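Non-reducing end beta-L-arabinofuranosidase (Bacteroides thetaiotaomicron, PDB 5MQO) probably hydrolyses a glycosidic linkage in complex plant pectin, as a family GH127 glycoside hydrolase associated with aceric acidase activity. Local coordinates at residues 338-343 / 378-383; 428-433 / 443-448; 607-612 / 683-688. One frame throughout, in Å; residues are numbered along the deposited sequence.

Contact 1: residues 338-343 / 378-383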
# COMPACT_ATOMS: atom_id res chain seq x y z
N THR A 338 -7.35 2.00 8.55
CA THR A 338 -6.56 0.99 7.85
C THR A 338 -5.73 1.51 6.67
O THR A 338 -5.07 0.73 5.97
CB THR A 338 -7.50 -0.08 7.28
OG1 THR A 338 -8.43 0.50 6.35
CG2 THR A 338 -8.29 -0.75 8.38
N GLY A 339 -5.78 2.82 6.42
CA GLY A 339 -5.07 3.44 5.26
C GLY A 339 -5.88 3.46 3.97
O GLY A 339 -5.46 4.04 2.98
N ALA A 340 -7.07 2.86 3.99
CA ALA A 340 -7.83 2.66 2.76
C ALA A 340 -8.47 3.97 2.37
O ALA A 340 -8.68 4.82 3.23
CB ALA A 340 -8.87 1.57 2.91
N CYS A 341 -8.74 4.12 1.08
CA CYS A 341 -9.24 5.35 0.56
C CYS A 341 -10.46 5.12 -0.34
O CYS A 341 -10.46 4.25 -1.21
CB CYS A 341 -8.11 6.06 -0.21
SG CYS A 341 -6.65 6.47 0.80
N GLY A 342 -11.49 5.94 -0.15
CA GLY A 342 -12.66 5.94 -0.97
C GLY A 342 -13.85 5.42 -0.18
O GLY A 342 -14.04 4.22 -0.07
N ALA A 343 -14.61 6.37 0.33
CA ALA A 343 -15.81 6.19 1.13
C ALA A 343 -17.09 5.95 0.36
O ALA A 343 -18.07 5.51 0.97
CB ALA A 343 -16.01 7.45 1.92
N ALA A 378 -18.10 1.64 3.10
CA ALA A 378 -16.74 2.03 2.66
C ALA A 378 -16.39 1.22 1.43
O ALA A 378 -16.53 -0.01 1.44
CB ALA A 378 -15.72 1.77 3.74
N HIS A 379 -15.98 1.90 0.37
CA HIS A 379 -15.64 1.23 -0.90
C HIS A 379 -14.24 0.65 -0.75
O HIS A 379 -14.10 -0.56 -0.72
CB HIS A 379 -15.74 2.21 -2.08
CG HIS A 379 -15.57 1.56 -3.41
ND1 HIS A 379 -16.63 1.01 -4.10
CD2 HIS A 379 -14.48 1.39 -4.19
CE1 HIS A 379 -16.19 0.52 -5.25
NE2 HIS A 379 -14.89 0.74 -5.33
N ASN A 380 -13.23 1.50 -0.59
CA ASN A 380 -11.85 1.06 -0.33
C ASN A 380 -11.34 -0.05 -1.25
O ASN A 380 -10.81 -1.08 -0.83
CB ASN A 380 -11.75 0.65 1.11
CG ASN A 380 -12.01 1.79 2.05
OD1 ASN A 380 -11.85 2.97 1.68
ND2 ASN A 380 -12.39 1.46 3.29
N GLU A 381 -11.55 0.20 -2.52
CA GLU A 381 -10.98 -0.59 -3.60
C GLU A 381 -9.48 -0.83 -3.33
O GLU A 381 -8.73 0.10 -3.06
CB GLU A 381 -11.21 0.20 -4.88
CG GLU A 381 -10.43 -0.24 -6.07
CD GLU A 381 -11.04 0.23 -7.35
OE1 GLU A 381 -11.65 1.35 -7.37
OE2 GLU A 381 -10.89 -0.55 -8.32
N THR A 382 -9.04 -2.09 -3.40
CA THR A 382 -7.69 -2.46 -2.96
C THR A 382 -6.58 -1.63 -3.64
O THR A 382 -5.59 -1.29 -3.01
CB THR A 382 -7.41 -3.96 -3.14
OG1 THR A 382 -8.46 -4.71 -2.53
CG2 THR A 382 -6.07 -4.35 -2.53
N CYS A 383 -6.80 -1.30 -4.91
CA CYS A 383 -5.83 -0.57 -5.71
C CYS A 383 -5.72 0.88 -5.28
O CYS A 383 -4.68 1.50 -5.48
CB CYS A 383 -6.18 -0.64 -7.21
SG CYS A 383 -5.97 -2.27 -7.98
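Inside the GH127 catalytic domain, G342, in the loop that follows helix 317-333, meets H379 and N380 in the turn leading into helix 382-399, whose N-cap position is held by E381. The carbonyl of G342 takes both crossing hydrogen bonds. N380 N reaches G342 O at 2.9 Å, lying in the carbonyl plane with an N-H...O angle of 156°; H379 N adds a weak, bent bond to G342 O at 3.1 Å. The backbone angles of G342 would press a CB against the preceding carbonyl, and those of N380 are left-handed. With N380 CG beside its own backbone N (chi1 -63°), the amide lies against A340 CB, which is 3.3 Å from N380 CG and 3.5 Å from both N380 OD1 and N380 ND2. N380 OD1 also lies 3.3 Å from C341 C, and N380 CA points its hydrogen at C341 O. Replacing N380 with an alanine would probably leave the methyl of A340 without its amide cover and the outside partner of ND2 without its bond. Two backbone N-H groups, one of them weakly bound, thus serve the buried G342 oxygen; N380 OD1, 3.1 Å from G342 O, is itself an acceptor and adds no bond.

Contact 2: residues 428-433 / 443-448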
# COMPACT_ATOMS: atom_id res chain seq x y z
N PHE A 428 -10.32 -9.72 -2.55
CA PHE A 428 -11.35 -8.70 -2.42
C PHE A 428 -11.15 -7.61 -3.45
O PHE A 428 -10.02 -7.15 -3.64
CB PHE A 428 -11.27 -7.97 -1.04
CG PHE A 428 -12.01 -8.64 0.08
CD1 PHE A 428 -13.30 -9.15 -0.10
CD2 PHE A 428 -11.44 -8.69 1.33
CE1 PHE A 428 -13.97 -9.74 0.94
CE2 PHE A 428 -12.10 -9.29 2.37
CZ PHE A 428 -13.37 -9.81 2.18
N TYR A 429 -12.26 -7.15 -4.02
CA TYR A 429 -12.31 -5.84 -4.66
C TYR A 429 -12.52 -4.72 -3.60
O TYR A 429 -11.63 -3.89 -3.40
CB TYR A 429 -13.42 -5.81 -5.70
CG TYR A 429 -13.42 -4.62 -6.65
CD1 TYR A 429 -12.45 -4.48 -7.66
CD2 TYR A 429 -14.42 -3.65 -6.57
CE1 TYR A 429 -12.48 -3.40 -8.55
CE2 TYR A 429 -14.46 -2.57 -7.44
CZ TYR A 429 -13.50 -2.45 -8.43
OH TYR A 429 -13.55 -1.38 -9.27
N THR A 430 -13.69 -4.70 -2.92
CA THR A 430 -13.92 -3.78 -1.78
C THR A 430 -13.29 -4.28 -0.45
O THR A 430 -13.17 -5.48 -0.21
CB THR A 430 -15.43 -3.57 -1.52
OG1 THR A 430 -16.09 -4.84 -1.44
CG2 THR A 430 -16.05 -2.77 -2.60
N ASN A 431 -12.93 -3.32 0.40
CA ASN A 431 -12.42 -3.56 1.74
C ASN A 431 -13.26 -2.81 2.79
O ASN A 431 -12.80 -1.82 3.37
CB ASN A 431 -10.98 -3.12 1.84
CG ASN A 431 -10.07 -4.04 1.10
OD1 ASN A 431 -9.66 -5.08 1.62
ND2 ASN A 431 -9.77 -3.69 -0.11
N PRO A 432 -14.48 -3.30 3.07
CA PRO A 432 -15.32 -2.63 4.04
C PRO A 432 -14.77 -2.71 5.46
O PRO A 432 -13.95 -3.57 5.76
CB PRO A 432 -16.65 -3.41 3.93
CG PRO A 432 -16.26 -4.78 3.55
CD PRO A 432 -14.98 -4.66 2.76
N LEU A 433 -15.25 -1.81 6.33
CA LEU A 433 -14.94 -1.87 7.76
C LEU A 433 -16.07 -2.41 8.61
O LEU A 433 -16.01 -2.29 9.83
CB LEU A 433 -14.56 -0.48 8.24
CG LEU A 433 -13.09 -0.09 7.97
CD1 LEU A 433 -12.89 0.37 6.51
CD2 LEU A 433 -12.66 0.96 9.02
N LEU A 443 -24.70 -4.33 -1.71
CA LEU A 443 -23.72 -3.48 -2.38
C LEU A 443 -23.09 -4.24 -3.53
O LEU A 443 -23.01 -5.46 -3.49
CB LEU A 443 -22.64 -3.02 -1.39
CG LEU A 443 -23.11 -2.01 -0.30
CD1 LEU A 443 -22.18 -2.00 0.91
CD2 LEU A 443 -23.29 -0.59 -0.83
N ARG A 444 -22.65 -3.51 -4.56
CA ARG A 444 -21.82 -4.05 -5.63
C ARG A 444 -20.59 -4.76 -5.07
O ARG A 444 -20.03 -4.34 -4.07
CB ARG A 444 -21.26 -2.93 -6.54
CG ARG A 444 -22.24 -2.04 -7.31
CD ARG A 444 -21.54 -1.27 -8.42
NE ARG A 444 -20.69 -0.17 -7.94
CZ ARG A 444 -21.05 1.10 -7.74
NH1 ARG A 444 -22.29 1.51 -7.97
NH2 ARG A 444 -20.15 1.98 -7.30
N TRP A 445 -20.15 -5.80 -5.77
CA TRP A 445 -18.89 -6.51 -5.49
C TRP A 445 -19.04 -7.49 -4.32
O TRP A 445 -19.64 -7.15 -3.30
CB TRP A 445 -17.66 -5.57 -5.31
CG TRP A 445 -17.65 -4.51 -6.33
CD1 TRP A 445 -17.73 -3.17 -6.12
CD2 TRP A 445 -17.65 -4.70 -7.75
NE1 TRP A 445 -17.74 -2.49 -7.32
CE2 TRP A 445 -17.71 -3.41 -8.34
CE3 TRP A 445 -17.62 -5.83 -8.59
CZ2 TRP A 445 -17.72 -3.21 -9.74
CZ3 TRP A 445 -17.64 -5.64 -9.99
CH2 TRP A 445 -17.69 -4.34 -10.54
N PRO A 446 -18.50 -8.71 -4.48
CA PRO A 446 -18.64 -9.71 -3.42
C PRO A 446 -18.01 -9.28 -2.09
O PRO A 446 -17.07 -8.47 -2.07
CB PRO A 446 -17.94 -10.95 -4.01
CG PRO A 446 -16.99 -10.41 -5.03
CD PRO A 446 -17.67 -9.21 -5.60
N LYS A 447 -18.55 -9.81 -1.01
CA LYS A 447 -18.06 -9.50 0.33
C LYS A 447 -17.44 -10.70 1.01
O LYS A 447 -17.16 -10.68 2.21
CB LYS A 447 -19.20 -8.87 1.14
CG LYS A 447 -19.74 -7.56 0.56
CD LYS A 447 -18.70 -6.44 0.60
CE LYS A 447 -19.24 -5.10 0.13
NZ LYS A 447 -19.25 -4.88 -1.34
N GLU A 448 -17.20 -11.75 0.24
CA GLU A 448 -16.27 -12.80 0.60
C GLU A 448 -15.24 -12.82 -0.50
O GLU A 448 -15.57 -12.55 -1.66
CB GLU A 448 -17.01 -14.12 0.65
CG GLU A 448 -18.05 -14.15 1.76
CD GLU A 448 -18.67 -15.54 1.94
OE1 GLU A 448 -19.92 -15.65 1.88
OE2 GLU A 448 -17.89 -16.51 2.14
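Y429 and W445 form the aromatic part of the contact. The edge of the Y429 ring is turned to a face of the indole in an edge-to-face stack, with the ring centroids of Y429 and the five-membered ring of W445 4.3 Å apart and the planes inclined at 53°, well short of perpendicular. Carbons on one side of the tyrosine do the touching: Y429 CE2 stands over W445 NE1 at 3.3 Å, and Y429 CD2 lies against W445 CG. With CG anti to its backbone nitrogen (chi1 -168°), Y429 brings its CD2/CE2 edge to the indole face, and its hydroxyl continues to Q365. R444 CB lies over the opposite face of the indole, near its rim. T430 CG2 approaches W445 CD1 obliquely at 3.9 Å. The two segments are loops on either side of the short strand 434-435, folded back on each other at the border of the catalytic domain. Polar contact centres on the ammonium of K447. Bends at chi2 and chi4 curl the lysine chain back, and K447 NZ donates to T430 OG1 at 3.2 Å. Within its own segment K447 NZ also bonds W445 O at 3.0 Å, from above the carbonyl plane, and the hydroxyl of Y345 is a further partner. With three oxygen partners the ammonium would be expected to keep its charge. Apolar and edge contacts complete the interface: P432 CG rests on K447 CD at 4.2 Å, and F428 presents its ring edge to the backbone of K447 and E448, with F428 CE1 3.6 Å from K447 O, which lies near the ring plane.

Contact 3: residues 607-612 / 683-688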
# COMPACT_ATOMS: atom_id res chain seq x y z
N CYS A 607 -9.93 -6.12 14.43
CA CYS A 607 -11.38 -6.18 14.24
C CYS A 607 -11.96 -7.31 15.03
O CYS A 607 -11.23 -8.12 15.59
CB CYS A 607 -11.69 -6.41 12.77
SG CYS A 607 -11.21 -8.03 12.15
N LEU A 608 -13.30 -7.36 15.04
CA LEU A 608 -14.09 -8.43 15.66
C LEU A 608 -14.98 -9.11 14.61
O LEU A 608 -15.71 -8.41 13.90
CB LEU A 608 -14.98 -7.85 16.76
CG LEU A 608 -16.00 -8.76 17.46
CD1 LEU A 608 -15.34 -9.97 18.11
CD2 LEU A 608 -16.78 -8.00 18.53
N GLU A 609 -14.90 -10.46 14.51
CA GLU A 609 -15.84 -11.28 13.69
C GLU A 609 -16.82 -12.04 14.57
O GLU A 609 -16.51 -12.32 15.70
CB GLU A 609 -15.11 -12.31 12.83
CG GLU A 609 -14.08 -11.72 11.92
CD GLU A 609 -13.77 -12.59 10.73
OE1 GLU A 609 -12.67 -13.17 10.69
OE2 GLU A 609 -14.60 -12.67 9.81
N SER A 610 -17.98 -12.40 14.02
CA SER A 610 -19.08 -12.96 14.82
C SER A 610 -18.74 -14.31 15.39
O SER A 610 -19.17 -14.60 16.49
CB SER A 610 -20.39 -13.07 14.02
OG SER A 610 -20.17 -13.49 12.67
N MET A 611 -17.95 -15.11 14.68
CA MET A 611 -17.49 -16.41 15.20
C MET A 611 -16.49 -16.36 16.39
O MET A 611 -16.21 -17.40 16.95
CB MET A 611 -16.96 -17.31 14.06
CG MET A 611 -15.66 -16.91 13.36
SD MET A 611 -15.83 -15.66 12.05
CE MET A 611 -16.81 -16.46 10.77
N ASP A 612 -15.95 -15.19 16.76
CA ASP A 612 -15.08 -15.03 17.95
C ASP A 612 -15.83 -14.43 19.14
O ASP A 612 -15.20 -13.91 20.05
CB ASP A 612 -13.88 -14.09 17.67
CG ASP A 612 -12.89 -14.61 16.64
OD1 ASP A 612 -12.57 -15.82 16.67
OD2 ASP A 612 -12.40 -13.77 15.82
N GLY A 683 -12.44 -12.60 7.36
CA GLY A 683 -13.10 -13.33 6.30
C GLY A 683 -12.34 -14.53 5.76
O GLY A 683 -12.45 -14.81 4.60
N ASN A 684 -11.57 -15.22 6.60
CA ASN A 684 -10.93 -16.49 6.20
C ASN A 684 -11.60 -17.70 6.88
O ASN A 684 -11.08 -18.82 6.78
CB ASN A 684 -9.41 -16.47 6.53
CG ASN A 684 -8.62 -15.57 5.61
OD1 ASN A 684 -8.17 -15.98 4.55
ND2 ASN A 684 -8.44 -14.32 6.01
N ARG A 685 -12.71 -17.49 7.59
CA ARG A 685 -13.36 -18.55 8.37
C ARG A 685 -14.86 -18.57 8.09
O ARG A 685 -15.70 -18.74 8.97
CB ARG A 685 -13.06 -18.33 9.85
CG ARG A 685 -11.58 -18.40 10.21
CD ARG A 685 -11.33 -18.01 11.67
NE ARG A 685 -11.69 -16.62 11.92
CZ ARG A 685 -11.74 -16.03 13.11
NH1 ARG A 685 -12.11 -14.76 13.18
NH2 ARG A 685 -11.46 -16.69 14.23
N GLY A 686 -15.20 -18.39 6.83
CA GLY A 686 -16.58 -18.49 6.38
C GLY A 686 -17.29 -17.16 6.41
O GLY A 686 -16.70 -16.16 6.78
N LYS A 687 -18.54 -17.18 5.96
CA LYS A 687 -19.46 -16.06 6.03
C LYS A 687 -19.81 -15.75 7.46
O LYS A 687 -20.02 -16.65 8.24
CB LYS A 687 -20.76 -16.41 5.29
CG LYS A 687 -21.80 -15.28 5.23
CD LYS A 687 -22.53 -15.22 3.88
CE LYS A 687 -23.84 -14.42 3.94
NZ LYS A 687 -24.96 -15.24 4.50
N GLY A 688 -19.90 -14.47 7.80
CA GLY A 688 -20.32 -14.08 9.14
C GLY A 688 -20.46 -12.58 9.21
O GLY A 688 -20.67 -11.93 8.20
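A salt-bridge network of E609, D612 and R685 pins the loop 683-688 to the end of strand 604-609 in the C-terminal domain. The guanidinium of R685 grips D612 end-on, one nitrogen to each carboxylate oxygen: R685 NH2 to D612 OD1 at 2.8 Å, met on the syn side, and R685 NH1 to D612 OD2, also 2.8 Å, from above the carboxylate plane. R685 NH1 has a second acceptor in E609 OE1 at 3.0 Å, with a nearly straight N-H...O angle of 176°. Two carboxylates therefore share one cation, which probably offsets much of their mutual repulsion and keeps the guanidinium from turning. E609 also reaches the loop backbone, where G683 N donates to E609 OE2 at 3.3 Å and more weakly to E609 OE1. M611 lies across one guanidinium face. Its CG sits between its own backbone N and carbonyl carbon (chi1 68°) and comes over the centre of the group, 4.0 Å from R685 CZ; M611 SD is as far from R685 NH1. Two further bends in the methionine chain bring M611 CE to 3.1 Å from R685 O, a tight approach. S610 OG rests on G688 CA at 3.6 Å and accepts a hydrogen bond from E689 N. On one flank, strand 670-678 pairs with strand 604-609 and places I677 against the side chains of E609, D612 and R685; on the other, strand 690-697, into which the loop runs, pairs with it too, while I637 of strand 631-637 also touches R685.

In the fold
Along the chain the three contacts come in series, each closing before the next opens. Contacts 1 and 2 lie in the catalytic domain with centres about 10 Å apart, and they touch: the side chain of N431 probably hydrogen-bonds N380 O and T382 OG1, tying the start of helix 382-399 to the loop 428-433. Contact 3, in the C-terminal domain, has its centre about 14 Å from that of contact 2 and about 20 Å from that of contact 1. It meets contact 2 through E448 and K687, while strand 434-435, between the segments of contact 2, pairs with strand 690-697 just after contact 3. The series thus runs from a buried contact inside the catalytic domain outward to its seam with the C-terminal domain.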